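Local coordinates for succinylglutamate desuccinylase (Vibrio parahaemolyticus, PDB 2BCO), which probably hydrolyses N-succinylglutamate to succinate and glutamate, the last step of arginine breakdown by the succinyltransferase pathway, with one zinc ion per subunit, at residues 114-119 against 204-209; 162-167 against 231-236; 310-315 against 320-325. One frame throughout, in Å; residues are numbered along the deposited sequence.

Contact 1: residues 114-119 against 204-209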
# COMPACT_ATOMS: atom_id res chain seq x y z
N ARG A 114 1.42 -1.71 -11.78
CA ARG A 114 2.39 -1.14 -12.70
C ARG A 114 1.62 -0.43 -13.81
O ARG A 114 2.20 0.12 -14.74
CB ARG A 114 3.26 -2.23 -13.32
CG ARG A 114 4.50 -2.57 -12.51
CD ARG A 114 5.15 -3.87 -12.97
NE ARG A 114 6.24 -4.28 -12.08
CZ ARG A 114 6.75 -5.51 -12.03
NH1 ARG A 114 6.27 -6.46 -12.81
NH2 ARG A 114 7.73 -5.78 -11.18
N LEU A 115 0.30 -0.42 -13.68
CA LEU A 115 -0.58 0.15 -14.70
C LEU A 115 -1.22 1.50 -14.45
O LEU A 115 -2.16 1.86 -15.14
CB LEU A 115 -1.68 -0.86 -15.01
CG LEU A 115 -1.17 -2.27 -15.32
CD1 LEU A 115 -2.34 -3.21 -15.56
CD2 LEU A 115 -0.27 -2.21 -16.55
N PHE A 116 -0.72 2.25 -13.47
CA PHE A 116 -1.31 3.55 -13.18
C PHE A 116 -0.56 4.75 -13.77
O PHE A 116 -1.03 5.87 -13.65
CB PHE A 116 -1.47 3.74 -11.67
CG PHE A 116 -2.51 2.85 -11.07
CD1 PHE A 116 -3.86 3.16 -11.18
CD2 PHE A 116 -2.14 1.65 -10.44
CE1 PHE A 116 -4.84 2.30 -10.67
CE2 PHE A 116 -3.11 0.79 -9.93
CZ PHE A 116 -4.46 1.11 -10.05
N ASP A 117 0.60 4.52 -14.39
CA ASP A 117 1.35 5.63 -14.98
C ASP A 117 0.89 5.97 -16.40
O ASP A 117 0.08 5.24 -16.99
CB ASP A 117 2.87 5.36 -14.97
CG ASP A 117 3.27 4.16 -15.82
OD1 ASP A 117 4.49 3.92 -15.94
OD2 ASP A 117 2.38 3.46 -16.36
N GLU A 118 1.40 7.07 -16.94
CA GLU A 118 1.02 7.53 -18.27
C GLU A 118 1.65 6.82 -19.47
O GLU A 118 1.42 7.23 -20.61
CB GLU A 118 1.28 9.04 -18.38
CG GLU A 118 0.26 9.91 -17.65
CD GLU A 118 0.57 11.40 -17.75
OE1 GLU A 118 1.62 11.83 -17.22
OE2 GLU A 118 -0.24 12.14 -18.35
N LYS A 119 2.44 5.77 -19.24
CA LYS A 119 3.06 5.05 -20.35
C LYS A 119 2.00 4.27 -21.13
O LYS A 119 0.86 4.17 -20.70
CB LYS A 119 4.12 4.07 -19.84
CG LYS A 119 5.29 4.73 -19.13
CD LYS A 119 6.24 3.68 -18.57
CE LYS A 119 7.31 4.31 -17.69
NZ LYS A 119 8.19 3.28 -17.07
N SER A 204 -0.83 3.68 -5.17
CA SER A 204 -0.50 4.65 -4.14
C SER A 204 0.10 5.91 -4.76
O SER A 204 -0.28 7.04 -4.43
CB SER A 204 0.50 4.03 -3.15
OG SER A 204 0.91 4.97 -2.18
N TRP A 205 1.06 5.72 -5.66
CA TRP A 205 1.70 6.84 -6.34
C TRP A 205 0.67 7.65 -7.12
O TRP A 205 0.74 8.87 -7.15
CB TRP A 205 2.79 6.34 -7.31
CG TRP A 205 3.21 7.39 -8.32
CD1 TRP A 205 4.15 8.37 -8.15
CD2 TRP A 205 2.65 7.62 -9.63
NE1 TRP A 205 4.20 9.18 -9.25
CE2 TRP A 205 3.30 8.75 -10.17
CE3 TRP A 205 1.66 6.98 -10.38
CZ2 TRP A 205 2.98 9.25 -11.45
CZ3 TRP A 205 1.34 7.48 -11.65
CH2 TRP A 205 2.00 8.61 -12.17
N TYR A 206 -0.29 6.97 -7.75
CA TYR A 206 -1.31 7.66 -8.53
C TYR A 206 -2.12 8.66 -7.70
O TYR A 206 -2.45 9.75 -8.17
CB TYR A 206 -2.26 6.66 -9.18
CG TYR A 206 -3.32 7.30 -10.04
CD1 TYR A 206 -3.06 7.61 -11.37
CD2 TYR A 206 -4.59 7.59 -9.53
CE1 TYR A 206 -4.04 8.20 -12.18
CE2 TYR A 206 -5.57 8.18 -10.33
CZ TYR A 206 -5.29 8.48 -11.65
OH TYR A 206 -6.25 9.03 -12.47
N SER A 207 -2.47 8.28 -6.48
CA SER A 207 -3.24 9.14 -5.60
C SER A 207 -2.39 10.32 -5.12
O SER A 207 -2.88 11.43 -5.03
CB SER A 207 -3.75 8.36 -4.39
OG SER A 207 -4.86 7.55 -4.75
N ALA A 208 -1.13 10.05 -4.81
CA ALA A 208 -0.23 11.10 -4.35
C ALA A 208 0.05 12.11 -5.46
O ALA A 208 -0.04 13.32 -5.25
CB ALA A 208 1.08 10.49 -3.87
N GLU A 209 0.37 11.61 -6.65
CA GLU A 209 0.68 12.46 -7.79
C GLU A 209 -0.50 13.23 -8.34
O GLU A 209 -0.36 14.39 -8.71
CB GLU A 209 1.31 11.65 -8.92
CG GLU A 209 1.50 12.42 -10.25
CD GLU A 209 2.34 13.68 -10.10
OE1 GLU A 209 3.38 13.62 -9.42
OE2 GLU A 209 1.97 14.73 -10.67

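Contact 2: residues 162-167 against 231-236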
# COMPACT_ATOMS: atom_id res chain seq x y z
N LYS A 162 14.10 -8.34 7.48
CA LYS A 162 14.35 -8.06 8.88
C LYS A 162 13.28 -7.08 9.34
O LYS A 162 13.12 -6.83 10.53
CB LYS A 162 15.75 -7.48 9.08
CG LYS A 162 16.07 -6.27 8.22
CD LYS A 162 17.55 -5.90 8.31
CE LYS A 162 17.88 -4.70 7.43
NZ LYS A 162 19.35 -4.44 7.29
N HIS A 163 12.54 -6.53 8.38
CA HIS A 163 11.44 -5.61 8.66
C HIS A 163 10.15 -6.34 8.29
O HIS A 163 9.78 -6.38 7.11
CB HIS A 163 11.55 -4.33 7.83
CG HIS A 163 12.79 -3.54 8.07
ND1 HIS A 163 13.29 -3.28 9.33
CD2 HIS A 163 13.62 -2.90 7.21
CE1 HIS A 163 14.36 -2.52 9.24
NE2 HIS A 163 14.59 -2.27 7.96
N TYR A 164 9.49 -6.94 9.28
CA TYR A 164 8.25 -7.68 9.01
C TYR A 164 7.23 -6.77 8.33
O TYR A 164 6.48 -7.21 7.45
CB TYR A 164 7.68 -8.25 10.31
CG TYR A 164 6.39 -9.01 10.12
CD1 TYR A 164 6.38 -10.27 9.52
CD2 TYR A 164 5.18 -8.46 10.52
CE1 TYR A 164 5.17 -10.97 9.34
CE2 TYR A 164 3.97 -9.15 10.34
CZ TYR A 164 3.98 -10.41 9.75
OH TYR A 164 2.79 -11.10 9.59
N THR A 165 7.19 -5.51 8.76
CA THR A 165 6.31 -4.50 8.17
C THR A 165 7.16 -3.31 7.74
O THR A 165 8.16 -2.98 8.39
CB THR A 165 5.24 -3.96 9.16
OG1 THR A 165 5.89 -3.38 10.30
CG2 THR A 165 4.28 -5.05 9.59
N PHE A 166 6.77 -2.69 6.64
CA PHE A 166 7.44 -1.50 6.14
C PHE A 166 6.54 -0.84 5.11
O PHE A 166 5.58 -1.44 4.65
CB PHE A 166 8.84 -1.81 5.58
CG PHE A 166 8.85 -2.53 4.25
CD1 PHE A 166 8.85 -1.81 3.05
CD2 PHE A 166 8.96 -3.92 4.18
CE1 PHE A 166 8.98 -2.45 1.82
CE2 PHE A 166 9.08 -4.57 2.94
CZ PHE A 166 9.10 -3.83 1.76
N ALA A 167 6.83 0.41 4.77
CA ALA A 167 6.01 1.14 3.82
C ALA A 167 6.84 1.91 2.82
O ALA A 167 8.02 2.17 3.04
CB ALA A 167 5.08 2.10 4.58
N LEU A 231 -2.02 -13.22 11.56
CA LEU A 231 -2.76 -12.02 11.96
C LEU A 231 -2.35 -11.27 13.21
O LEU A 231 -2.44 -10.04 13.26
CB LEU A 231 -4.26 -12.36 12.04
CG LEU A 231 -5.15 -12.01 10.84
CD1 LEU A 231 -4.39 -12.13 9.54
CD2 LEU A 231 -6.37 -12.91 10.83
N ASP A 232 -1.90 -11.99 14.23
CA ASP A 232 -1.49 -11.36 15.49
C ASP A 232 -0.32 -10.42 15.28
O ASP A 232 -0.20 -9.41 15.97
CB ASP A 232 -1.15 -12.44 16.52
CG ASP A 232 -2.37 -13.23 16.94
OD1 ASP A 232 -3.27 -12.61 17.55
OD2 ASP A 232 -2.44 -14.45 16.66
N ARG A 233 0.54 -10.73 14.31
CA ARG A 233 1.68 -9.89 14.02
C ARG A 233 1.24 -8.57 13.39
O ARG A 233 2.05 -7.68 13.17
CB ARG A 233 2.66 -10.61 13.09
CG ARG A 233 3.09 -11.99 13.58
CD ARG A 233 4.26 -12.54 12.77
NE ARG A 233 5.49 -11.78 13.00
CZ ARG A 233 6.68 -12.11 12.52
NH1 ARG A 233 6.82 -13.19 11.76
NH2 ARG A 233 7.72 -11.34 12.77
N LEU A 234 -0.05 -8.43 13.09
CA LEU A 234 -0.55 -7.20 12.48
C LEU A 234 -1.46 -6.45 13.44
O LEU A 234 -2.10 -5.47 13.06
CB LEU A 234 -1.32 -7.51 11.19
CG LEU A 234 -0.50 -8.10 10.05
CD1 LEU A 234 -1.43 -8.42 8.89
CD2 LEU A 234 0.57 -7.10 9.62
N THR A 235 -1.52 -6.90 14.69
CA THR A 235 -2.36 -6.27 15.69
C THR A 235 -2.08 -4.77 15.89
O THR A 235 -3.01 -3.97 15.94
CB THR A 235 -2.22 -7.00 17.05
OG1 THR A 235 -2.61 -8.37 16.88
CG2 THR A 235 -3.08 -6.34 18.12
N ALA A 236 -0.81 -4.40 16.00
CA ALA A 236 -0.46 -2.99 16.20
C ALA A 236 -0.93 -2.14 15.02
O ALA A 236 -1.48 -1.06 15.19
CB ALA A 236 1.05 -2.85 16.40

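Contact 3: residues 310-315 against 320-325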
# COMPACT_ATOMS: atom_id res chain seq x y z
N ILE A 310 19.62 -4.05 -0.30
CA ILE A 310 18.86 -4.21 -1.52
C ILE A 310 17.39 -4.42 -1.21
O ILE A 310 17.05 -5.11 -0.26
CB ILE A 310 19.42 -5.39 -2.36
CG1 ILE A 310 18.79 -5.39 -3.74
CG2 ILE A 310 19.17 -6.71 -1.64
CD1 ILE A 310 19.59 -6.19 -4.75
N VAL A 311 16.51 -3.79 -2.01
CA VAL A 311 15.06 -3.91 -1.82
C VAL A 311 14.36 -4.18 -3.16
O VAL A 311 14.70 -3.59 -4.18
CB VAL A 311 14.48 -2.60 -1.21
CG1 VAL A 311 12.98 -2.72 -1.07
CG2 VAL A 311 15.10 -2.33 0.14
N PHE A 312 13.37 -5.08 -3.15
CA PHE A 312 12.62 -5.40 -4.37
C PHE A 312 13.52 -5.92 -5.50
O PHE A 312 13.58 -5.33 -6.57
CB PHE A 312 11.86 -4.17 -4.90
CG PHE A 312 10.94 -3.53 -3.90
CD1 PHE A 312 10.92 -2.15 -3.73
CD2 PHE A 312 10.07 -4.31 -3.14
CE1 PHE A 312 10.05 -1.55 -2.81
CE2 PHE A 312 9.19 -3.72 -2.22
CZ PHE A 312 9.18 -2.34 -2.05
N PRO A 313 14.24 -7.02 -5.27
CA PRO A 313 15.11 -7.53 -6.34
C PRO A 313 14.27 -8.34 -7.33
O PRO A 313 13.36 -9.06 -6.93
CB PRO A 313 16.10 -8.43 -5.60
CG PRO A 313 15.99 -8.02 -4.16
CD PRO A 313 14.53 -7.70 -4.00
N ASN A 314 14.58 -8.23 -8.62
CA ASN A 314 13.84 -8.98 -9.64
C ASN A 314 14.72 -9.16 -10.87
O ASN A 314 14.91 -8.22 -11.65
CB ASN A 314 12.56 -8.24 -10.02
CG ASN A 314 11.59 -9.12 -10.79
OD1 ASN A 314 11.99 -9.86 -11.70
ND2 ASN A 314 10.31 -9.03 -10.45
N ARG A 315 15.26 -10.36 -11.04
CA ARG A 315 16.13 -10.68 -12.17
C ARG A 315 15.39 -10.94 -13.48
O ARG A 315 16.01 -10.99 -14.55
CB ARG A 315 16.99 -11.90 -11.82
CG ARG A 315 16.20 -13.19 -11.59
CD ARG A 315 17.08 -14.24 -10.93
NE ARG A 315 16.40 -15.52 -10.75
CZ ARG A 315 16.11 -16.36 -11.74
NH1 ARG A 315 16.44 -16.07 -12.99
NH2 ARG A 315 15.49 -17.50 -11.48
N GLY A 320 16.15 -2.78 -19.71
CA GLY A 320 15.88 -1.36 -19.57
C GLY A 320 15.06 -0.93 -18.37
O GLY A 320 15.00 0.25 -18.06
N GLN A 321 14.41 -1.88 -17.69
CA GLN A 321 13.61 -1.57 -16.51
C GLN A 321 14.48 -1.73 -15.26
O GLN A 321 15.61 -2.21 -15.35
CB GLN A 321 12.41 -2.52 -16.42
CG GLN A 321 11.44 -2.41 -17.58
CD GLN A 321 10.79 -1.04 -17.67
OE1 GLN A 321 10.05 -0.63 -16.77
NE2 GLN A 321 11.08 -0.32 -18.74
N ARG A 322 13.98 -1.34 -14.10
CA ARG A 322 14.78 -1.46 -12.89
C ARG A 322 14.70 -2.85 -12.30
O ARG A 322 13.63 -3.45 -12.23
CB ARG A 322 14.37 -0.42 -11.84
CG ARG A 322 13.19 -0.78 -10.95
CD ARG A 322 13.17 0.18 -9.76
NE ARG A 322 12.02 0.01 -8.88
CZ ARG A 322 11.71 -1.12 -8.24
NH1 ARG A 322 12.47 -2.20 -8.40
NH2 ARG A 322 10.65 -1.15 -7.45
N ALA A 323 15.86 -3.37 -11.90
CA ALA A 323 15.96 -4.71 -11.32
C ALA A 323 16.04 -4.69 -9.80
O ALA A 323 15.80 -5.71 -9.16
CB ALA A 323 17.18 -5.41 -11.89
N ALA A 324 16.38 -3.54 -9.23
CA ALA A 324 16.49 -3.43 -7.78
C ALA A 324 16.68 -2.01 -7.27
O ALA A 324 16.99 -1.08 -8.02
CB ALA A 324 17.64 -4.31 -7.28
N LEU A 325 16.49 -1.87 -5.96
CA LEU A 325 16.64 -0.60 -5.28
C LEU A 325 17.72 -0.81 -4.24
O LEU A 325 17.77 -1.86 -3.61
CB LEU A 325 15.33 -0.22 -4.59
CG LEU A 325 14.61 1.09 -4.95
CD1 LEU A 325 14.98 1.56 -6.35
CD2 LEU A 325 13.11 0.86 -4.84

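Contact 1: residues 114-119 against 204-209
The apolar part of the contact is the approach of F116 and Y206, whose CB atoms lie 3.9 Å apart. Y206 has its CG opposite the backbone N (chi1 -178°), which brings CD1 of the ring beside F116 O. The two rings meet obliquely, with centroids 6.0 Å apart and planes at 47°, an arrangement that is neither a stack nor edge-to-face. F116 finds its ring stack with F203, the first residue of helix 203-211, while A130 and L133 of helix 125-141 pack against it.

These residues belong to the zinc-dependent catalytic domain of the AspA/AstE family: an irregular loop between helices 98-102 and 125-141 lies against one flank of helix 203-211. The F116 side chain is about 11 Å from the bound zinc, so the contact belongs to the surroundings of the metal site and supplies no ligand to it.

Carbonyl-to-ring contacts form the second group. F116 O sits in the plane of the W205 indole, at its edge, 3.5 Å from CZ3, and it also lies 3.5 Å from CD1 of Y206. The backbone of D117 follows the same indole corner, with CA 3.8 Å from W205 CZ3. E209 CB, one helical turn on, covers one indole face near the rim.

No hydrogen bond crosses between the segments; D117 OD2 is instead bonded to H121 NE2.

Contact 2: residues 162-167 against 231-236
R233 approaches Y164 along its whole side chain, beginning at CB, which lies 3.4 Å from CE2 of the tyrosine and 3.5 Å from its OH. CG then passes the hydroxyl end more loosely. With CD the chain comes over the ring: CD is 4.1 Å from the Y164 centroid and 27° off the ring normal, a CH-pi contact. A bend at chi3 (68°) turns the chain over the ring, bringing NE above its centre. CZ follows over the same face, 3.8 Å from the Y164 centroid, and meets the criteria for a cation-pi interaction. At the tip, NH1 is nearest to CE1 and CD1, whereas NH2 reaches CD1 and CG, toward the root of the tyrosine. Guanidinium and ring planes differ by 9°, so the charged group lies flat on the ring, and its NH groups point outward in its own plane rather than into the pi cloud.

Beside this stack, L234 CD2 touches Y164 CE2 at 4.0 Å and approaches T165 CG2.

The contact thus joins the loop leading into strand 165-169 to the 3-10 turn preceding helix 235-245, where L234 is the N-cap residue. R233 is exposed on the outer side of this junction. L234 is buried within it, packing on A68 and L72 of helix 68-81 and on L220 of strand 214-220.

Contact 3: residues 310-315 against 320-325
The F312 ring and the R322 guanidinium come together at an oblique crossing, their planes 23° apart. One face of the F312 ring is met near its rim by CG1 of V311, the preceding residue, and L325 CD2 lies at an edge, in the ring plane, 3.9 Å from CD1. R322 NH2 approaches the same CD1 obliquely. L325 CD2 also lies over one guanidinium face, offset toward its rim, and so borders both the ring and the charged group. F312 O is near the guanidinium plane at an edge, but at 3.8 Å from NH1 it makes no hydrogen bond. R322 reaches this position with CG set between its backbone N and carbonyl carbon (chi1 84°) and the chain extended from CG to NE.

The segments belong to a beta hairpin of the barrel-sandwich hybrid domain, made by strands 309-311 and 322-335. V311 and L325 are an antiparallel hydrogen-bonded pair: V311 N donates to L325 O at 2.8 Å, and L325 N returns a bond to V311 O at 3.1 Å. Beyond this pair F312, with positive phi and psi, departs from strand geometry. The chains rejoin where N314 N bonds to A323 O at 2.9 Å; the same oxygen also receives a CA-H...O contact from P313. On the other side of strand 322-335, in its pairing with strand 258-267, A323 and A324 both face I266, a classic beta bulge.

Beside the bulge, I310 CD1 packs on A324 CB at 3.7 Å. The F312 side chain is about 8 Å from the bound zinc, and about 5 Å from the side chain of E219, the predicted active-site residue, which places this part of the hybrid domain close to the metal site and probably to the catalytic centre.

Contacts 1 and 2 both lie in the catalytic domain, on opposite sides of the chain's centre, and their segments alternate along the sequence; contact 3 follows in the hybrid domain. All three are partly buried, but only contact 2 has an exposed residue among those that touch. Their chemistry differs with the elements they join: contact 1 is loop-on-helix packing, contact 2 a cation-pi stack at a loop-helix junction, and contact 3 a backbone-bonded hairpin, the only one with hydrogen bonds between its segments. Contact 3 adjoins both others, from the hybrid region to the catalytic region, through F312 CZ against F166 CE1 (3.9 Å) and R114 NH2 near N314 ND2 (4.2 Å).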